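Local coordinates for centrosomal protein of 192 kDa (Homo sapiens, PDB 6FVI) that is required for mitotic centrosome maturation and bipolar spindle assembly, apparently regulates pericentriolar material recruitment, and acts as a centrosomal scaffold activating AURKA and PLK1, at residues Leu43-Leu57 with Pro86-Val99. Numbering follows the deposited sequence. Where two conformers were deposited one is given.
Sequences LELENHGTTDVKWHL and PISGLLESHGIQKV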
loop_
_atom_site.group_PDB
_atom_site.type_symbol
_atom_site.label_atom_id
_atom_site.label_comp_id
_atom_site.label_asym_id
_atom_site.label_seq_id
_atom_site.Cartn_x
_atom_site.Cartn_y
_atom_site.Cartn_z
ATOM N N LEU A 43 -2.066 7.486 3.897
ATOM C CA LEU A 43 -3.163 6.514 3.893
ATOM C C LEU A 43 -3.430 6.170 5.347
ATOM O O LEU A 43 -2.679 6.558 6.239
ATOM C CB LEU A 43 -2.876 5.298 3.040
ATOM C CG LEU A 43 -1.686 4.441 3.430
ATOM C CD1 LEU A 43 -1.968 3.473 4.600
ATOM C CD2 LEU A 43 -1.269 3.645 2.191
ATOM N N GLU A 44 -4.531 5.486 5.588
ATOM C CA GLU A 44 -4.858 5.066 6.914
ATOM C C GLU A 44 -5.127 3.591 6.939
ATOM O O GLU A 44 -5.741 3.031 6.028
ATOM C CB GLU A 44 -6.088 5.805 7.480
ATOM C CG GLU A 44 -5.793 7.236 7.796
ATOM C CD GLU A 44 -6.994 8.013 8.353
ATOM O OE1 GLU A 44 -8.129 7.515 8.281
ATOM O OE2 GLU A 44 -6.767 9.135 8.802
ATOM N N LEU A 45 -4.640 2.956 8.007
ATOM C CA LEU A 45 -5.086 1.617 8.382
ATOM C C LEU A 45 -6.118 1.749 9.468
ATOM O O LEU A 45 -5.963 2.534 10.410
ATOM C CB LEU A 45 -3.941 0.769 8.909
ATOM C CG LEU A 45 -2.813 0.645 7.906
ATOM C CD1 LEU A 45 -1.574 0.080 8.586
ATOM C CD2 LEU A 45 -3.253 -0.196 6.731
ATOM N N GLU A 46 -7.179 0.980 9.346
ATOM C CA GLU A 46 -8.227 1.012 10.381
ATOM C C GLU A 46 -8.561 -0.407 10.785
ATOM O O GLU A 46 -8.892 -1.263 9.945
ATOM C CB GLU A 46 -9.466 1.738 9.872
ATOM C CG GLU A 46 -10.554 1.859 10.923
ATOM C CD GLU A 46 -11.630 2.844 10.613
ATOM O OE1 GLU A 46 -11.485 3.670 9.687
ATOM O OE2 GLU A 46 -12.642 2.809 11.344
ATOM N N ASN A 47 -8.488 -0.651 12.088
ATOM C CA ASN A 47 -8.768 -1.960 12.665
ATOM C C ASN A 47 -10.225 -2.023 13.121
ATOM O O ASN A 47 -10.578 -1.477 14.152
ATOM C CB ASN A 47 -7.807 -2.203 13.822
ATOM C CG ASN A 47 -8.027 -3.533 14.501
ATOM O OD1 ASN A 47 -8.884 -4.323 14.110
ATOM N ND2 ASN A 47 -7.215 -3.795 15.510
ATOM N N HIS A 48 -11.049 -2.669 12.299
ATOM C CA HIS A 48 -12.470 -2.833 12.641
ATOM C C HIS A 48 -12.780 -4.003 13.548
ATOM O O HIS A 48 -13.936 -4.193 13.909
ATOM C CB HIS A 48 -13.287 -2.987 11.367
ATOM C CG HIS A 48 -13.229 -1.794 10.487
ATOM N ND1 HIS A 48 -14.011 -0.689 10.714
ATOM C CD2 HIS A 48 -12.485 -1.515 9.391
ATOM C CE1 HIS A 48 -13.763 0.216 9.786
ATOM N NE2 HIS A 48 -12.836 -0.258 8.974
ATOM N N GLY A 49 -11.774 -4.798 13.896
ATOM C CA GLY A 49 -11.980 -5.947 14.762
ATOM C C GLY A 49 -11.812 -5.615 16.209
ATOM O O GLY A 49 -11.637 -4.456 16.605
ATOM N N THR A 50 -11.909 -6.671 17.005
ATOM C CA THR A 50 -11.922 -6.582 18.456
ATOM C C THR A 50 -10.570 -6.913 19.084
ATOM O O THR A 50 -10.435 -6.833 20.306
ATOM C CB THR A 50 -12.961 -7.555 19.042
ATOM O OG1 THR A 50 -12.594 -8.886 18.668
ATOM C CG2 THR A 50 -14.368 -7.235 18.523
ATOM N N THR A 51 -9.584 -7.253 18.253
ATOM C CA THR A 51 -8.280 -7.649 18.745
ATOM C C THR A 51 -7.230 -6.629 18.331
ATOM O O THR A 51 -7.423 -5.876 17.393
ATOM C CB THR A 51 -7.866 -8.996 18.163
ATOM O OG1 THR A 51 -7.717 -8.859 16.740
ATOM C CG2 THR A 51 -8.882 -10.078 18.516
ATOM N N ASP A 52 -6.134 -6.607 19.067
ATOM C CA ASP A 52 -4.971 -5.846 18.708
ATOM C C ASP A 52 -4.257 -6.490 17.521
ATOM O O ASP A 52 -4.121 -7.710 17.500
ATOM C CB ASP A 52 -4.090 -5.888 19.925
ATOM C CG ASP A 52 -3.207 -4.755 20.021
ATOM O OD1 ASP A 52 -3.225 -3.877 19.127
ATOM O OD2 ASP A 52 -2.464 -4.759 21.016
ATOM N N VAL A 53 -3.839 -5.694 16.521
ATOM C CA VAL A 53 -3.276 -6.211 15.299
ATOM C C VAL A 53 -1.848 -5.754 15.108
ATOM O O VAL A 53 -1.546 -4.554 15.154
ATOM C CB VAL A 53 -4.161 -5.781 14.129
ATOM C CG1 VAL A 53 -3.485 -5.967 12.781
ATOM C CG2 VAL A 53 -5.479 -6.543 14.165
ATOM N N LYS A 54 -0.964 -6.701 14.833
ATOM C CA LYS A 54 0.415 -6.418 14.426
ATOM C C LYS A 54 0.437 -6.200 12.930
ATOM O O LYS A 54 -0.065 -7.044 12.197
ATOM C CB LYS A 54 1.330 -7.606 14.729
ATOM C CG LYS A 54 2.683 -7.532 14.000
ATOM C CD LYS A 54 3.576 -6.474 14.585
ATOM C CE LYS A 54 4.617 -5.969 13.591
ATOM N NZ LYS A 54 5.633 -7.033 13.399
ATOM N N TRP A 55 1.057 -5.115 12.475
ATOM C CA TRP A 55 1.112 -4.813 11.056
ATOM C C TRP A 55 2.504 -4.390 10.646
ATOM O O TRP A 55 3.277 -3.860 11.447
ATOM C CB TRP A 55 0.067 -3.732 10.697
ATOM C CG TRP A 55 0.305 -2.411 11.365
ATOM C CD1 TRP A 55 -0.171 -2.022 12.571
ATOM C CD2 TRP A 55 1.078 -1.318 10.870
ATOM N NE1 TRP A 55 0.279 -0.767 12.876
ATOM C CE2 TRP A 55 1.037 -0.306 11.842
ATOM C CE3 TRP A 55 1.785 -1.070 9.671
ATOM C CZ2 TRP A 55 1.675 0.923 11.668
ATOM C CZ3 TRP A 55 2.399 0.158 9.512
ATOM C CH2 TRP A 55 2.351 1.124 10.503
ATOM N N HIS A 56 2.795 -4.580 9.358
ATOM C CA HIS A 56 4.064 -4.210 8.785
ATOM C C HIS A 56 3.874 -3.927 7.314
ATOM O O HIS A 56 3.205 -4.700 6.622
ATOM C CB HIS A 56 5.060 -5.366 8.973
ATOM C CG HIS A 56 6.344 -5.190 8.239
ATOM N ND1 HIS A 56 7.318 -4.276 8.561
ATOM C CD2 HIS A 56 6.758 -5.775 7.090
ATOM C CE1 HIS A 56 8.330 -4.396 7.720
ATOM N NE2 HIS A 56 8.003 -5.274 6.798
ATOM N N LEU A 57 4.471 -2.854 6.830
ATOM C CA LEU A 57 4.449 -2.476 5.407
ATOM C C LEU A 57 5.703 -2.860 4.745
ATOM O O LEU A 57 6.766 -2.629 5.306
ATOM C CB LEU A 57 4.511 -0.937 5.196
ATOM C CG LEU A 57 3.498 -0.162 5.969
ATOM C CD1 LEU A 57 3.490 1.301 5.769
ATOM C CD2 LEU A 57 2.083 -0.687 5.695
ATOM N N PRO A 86 4.735 5.391 10.018
ATOM C CA PRO A 86 5.608 4.279 10.422
ATOM C C PRO A 86 5.499 3.117 9.432
ATOM O O PRO A 86 4.588 3.066 8.604
ATOM C CB PRO A 86 5.049 3.871 11.804
ATOM C CG PRO A 86 3.790 4.570 11.960
ATOM C CD PRO A 86 3.520 5.478 10.845
ATOM N N ILE A 87 6.436 2.182 9.581
ATOM C CA ILE A 87 6.325 0.986 8.737
ATOM C C ILE A 87 5.942 -0.266 9.478
ATOM O O ILE A 87 5.641 -1.261 8.831
ATOM C CB ILE A 87 7.537 0.736 7.835
ATOM C CG1 ILE A 87 8.740 0.364 8.680
ATOM C CG2 ILE A 87 7.806 1.945 6.957
ATOM C CD1 ILE A 87 9.937 0.003 7.854
ATOM N N SER A 88 5.823 -0.211 10.792
ATOM C CA SER A 88 5.194 -1.292 11.523
ATOM C C SER A 88 4.676 -0.799 12.824
ATOM O O SER A 88 4.993 0.323 13.244
ATOM C CB SER A 88 6.154 -2.428 11.745
ATOM O OG SER A 88 7.211 -2.003 12.547
ATOM N N GLY A 89 3.836 -1.606 13.445
ATOM C CA GLY A 89 3.232 -1.186 14.669
ATOM C C GLY A 89 2.256 -2.192 15.201
ATOM O O GLY A 89 2.092 -3.288 14.654
ATOM N N LEU A 90 1.622 -1.819 16.312
ATOM C CA LEU A 90 0.448 -2.537 16.873
ATOM C C LEU A 90 -0.679 -1.574 16.829
ATOM O O LEU A 90 -0.570 -0.432 17.282
ATOM C CB LEU A 90 0.575 -2.991 18.328
ATOM C CG LEU A 90 1.544 -4.137 18.593
ATOM C CD1 LEU A 90 1.551 -4.594 20.034
ATOM C CD2 LEU A 90 1.313 -5.330 17.723
ATOM N N LEU A 91 -1.772 -2.006 16.220
ATOM C CA LEU A 91 -2.961 -1.200 16.029
ATOM C C LEU A 91 -4.085 -1.786 16.846
ATOM O O LEU A 91 -4.607 -2.872 16.539
ATOM C CB LEU A 91 -3.300 -1.160 14.549
ATOM C CG LEU A 91 -4.514 -0.323 14.186
ATOM C CD1 LEU A 91 -4.389 1.089 14.708
ATOM C CD2 LEU A 91 -4.700 -0.321 12.686
ATOM N N GLU A 92 -4.476 -1.085 17.892
ATOM C CA GLU A 92 -5.499 -1.563 18.807
ATOM C C GLU A 92 -6.864 -1.665 18.123
ATOM O O GLU A 92 -7.113 -1.019 17.108
ATOM C CB GLU A 92 -5.534 -0.675 20.052
ATOM C CG GLU A 92 -5.909 0.777 19.778
ATOM C CD GLU A 92 -5.680 1.688 20.981
ATOM O OE1 GLU A 92 -5.056 1.246 21.986
ATOM O OE2 GLU A 92 -6.137 2.852 20.946
ATOM N N SER A 93 -7.742 -2.462 18.725
ATOM C CA SER A 93 -9.119 -2.600 18.289
ATOM C C SER A 93 -9.735 -1.224 18.126
ATOM O O SER A 93 -9.608 -0.334 18.994
ATOM C CB SER A 93 -9.918 -3.395 19.311
ATOM O OG SER A 93 -11.308 -3.398 19.016
ATOM N N HIS A 94 -10.373 -1.037 16.983
ATOM C CA HIS A 94 -11.061 0.173 16.648
ATOM C C HIS A 94 -10.147 1.371 16.485
ATOM O O HIS A 94 -10.603 2.494 16.456
ATOM C CB HIS A 94 -12.225 0.452 17.624
ATOM C CG HIS A 94 -13.210 -0.667 17.749
ATOM N ND1 HIS A 94 -13.675 -1.402 16.679
ATOM C CD2 HIS A 94 -13.852 -1.143 18.837
ATOM C CE1 HIS A 94 -14.542 -2.299 17.108
ATOM N NE2 HIS A 94 -14.669 -2.163 18.413
ATOM N N GLY A 95 -8.856 1.123 16.328
ATOM C CA GLY A 95 -7.904 2.182 16.073
ATOM C C GLY A 95 -7.673 2.489 14.602
ATOM O O GLY A 95 -7.796 1.639 13.742
ATOM N N ILE A 96 -7.267 3.734 14.372
ATOM C CA ILE A 96 -6.872 4.225 13.050
ATOM C C ILE A 96 -5.444 4.737 13.128
ATOM O O ILE A 96 -5.127 5.613 13.950
ATOM C CB ILE A 96 -7.824 5.360 12.584
ATOM C CG1 ILE A 96 -9.274 4.886 12.500
ATOM C CG2 ILE A 96 -7.339 5.927 11.246
ATOM C CD1 ILE A 96 -10.290 6.003 12.460
ATOM N N GLN A 97 -4.588 4.198 12.256
ATOM C CA GLN A 97 -3.196 4.594 12.129
ATOM C C GLN A 97 -2.991 5.323 10.818
ATOM O O GLN A 97 -3.205 4.757 9.745
ATOM C CB GLN A 97 -2.303 3.350 12.148
ATOM C CG GLN A 97 -0.832 3.625 11.850
ATOM C CD GLN A 97 -0.140 4.365 12.968
ATOM O OE1 GLN A 97 -0.053 3.846 14.078
ATOM N NE2 GLN A 97 0.377 5.553 12.684
ATOM N N LYS A 98 -2.494 6.547 10.882
ATOM C CA LYS A 98 -2.125 7.254 9.682
ATOM C C LYS A 98 -0.692 6.857 9.295
ATOM O O LYS A 98 0.217 6.872 10.139
ATOM C CB LYS A 98 -2.241 8.770 9.891
ATOM C CG LYS A 98 -2.003 9.566 8.614
ATOM C CD LYS A 98 -1.772 11.018 8.924
ATOM C CE LYS A 98 -3.051 11.802 8.819
ATOM N NZ LYS A 98 -3.080 12.556 7.537
ATOM N N VAL A 99 -0.533 6.530 8.022
ATOM C CA VAL A 99 0.789 6.259 7.460
ATOM C C VAL A 99 1.104 7.471 6.554
ATOM O O VAL A 99 0.410 7.720 5.576
ATOM C CB VAL A 99 0.813 4.954 6.678
ATOM C CG1 VAL A 99 2.189 4.749 6.037
ATOM C CG2 VAL A 99 0.487 3.771 7.602
HETATM O O HOH W 1 -0.631 1.194 14.766
#
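W55 lies flat on the backbone of S88 and G89 in this PapD-like (ASH) domain of Cep192, a worked example of how one large ring can fill the end of an immunoglobulin-like beta sandwich. Segment 43-57 crosses from one antiparallel pair to the other as a beta arch: strand 43-47 pairs with 96-99, strand 53-57 with 88-91, and the two pairs face each other across a shared core. The indole's CG sits wedged between the backbone N and C of its own residue (chi1 63°), which folds the ring back over the neighbouring strand, with G89 N 3.5 Å above the ring plane. L45 CD1 covers the opposite face, while V99 stands between L43 and L57, its CG1 meeting L57 CD1 tip to tip at 3.7 Å. Replacing W55 by alanine would probably open a gap between G89 and L45 and leave the bridging water without its N-H donor. That water accepts from W55 NE1 (2.9 Å) and donates to Q97 OE1.

The outward surface is looser: on 43-47 and 96-99, E46 lies alongside I96 and E44 crosses it obliquely, and on the other pair L90 CD2 rests against the CA and CB of K54 on the solvent side. At the loop end, N47 ties the two connections together. Its OD1 closes an Asx turn with G49 N, and its ND2 grips T51 O (2.8 Å) within its amide plane. The same nitrogen also donates to L91 O at 3.0 Å, coming from above the carbonyl plane, while V53 N reaches that oxygen from the opposite face.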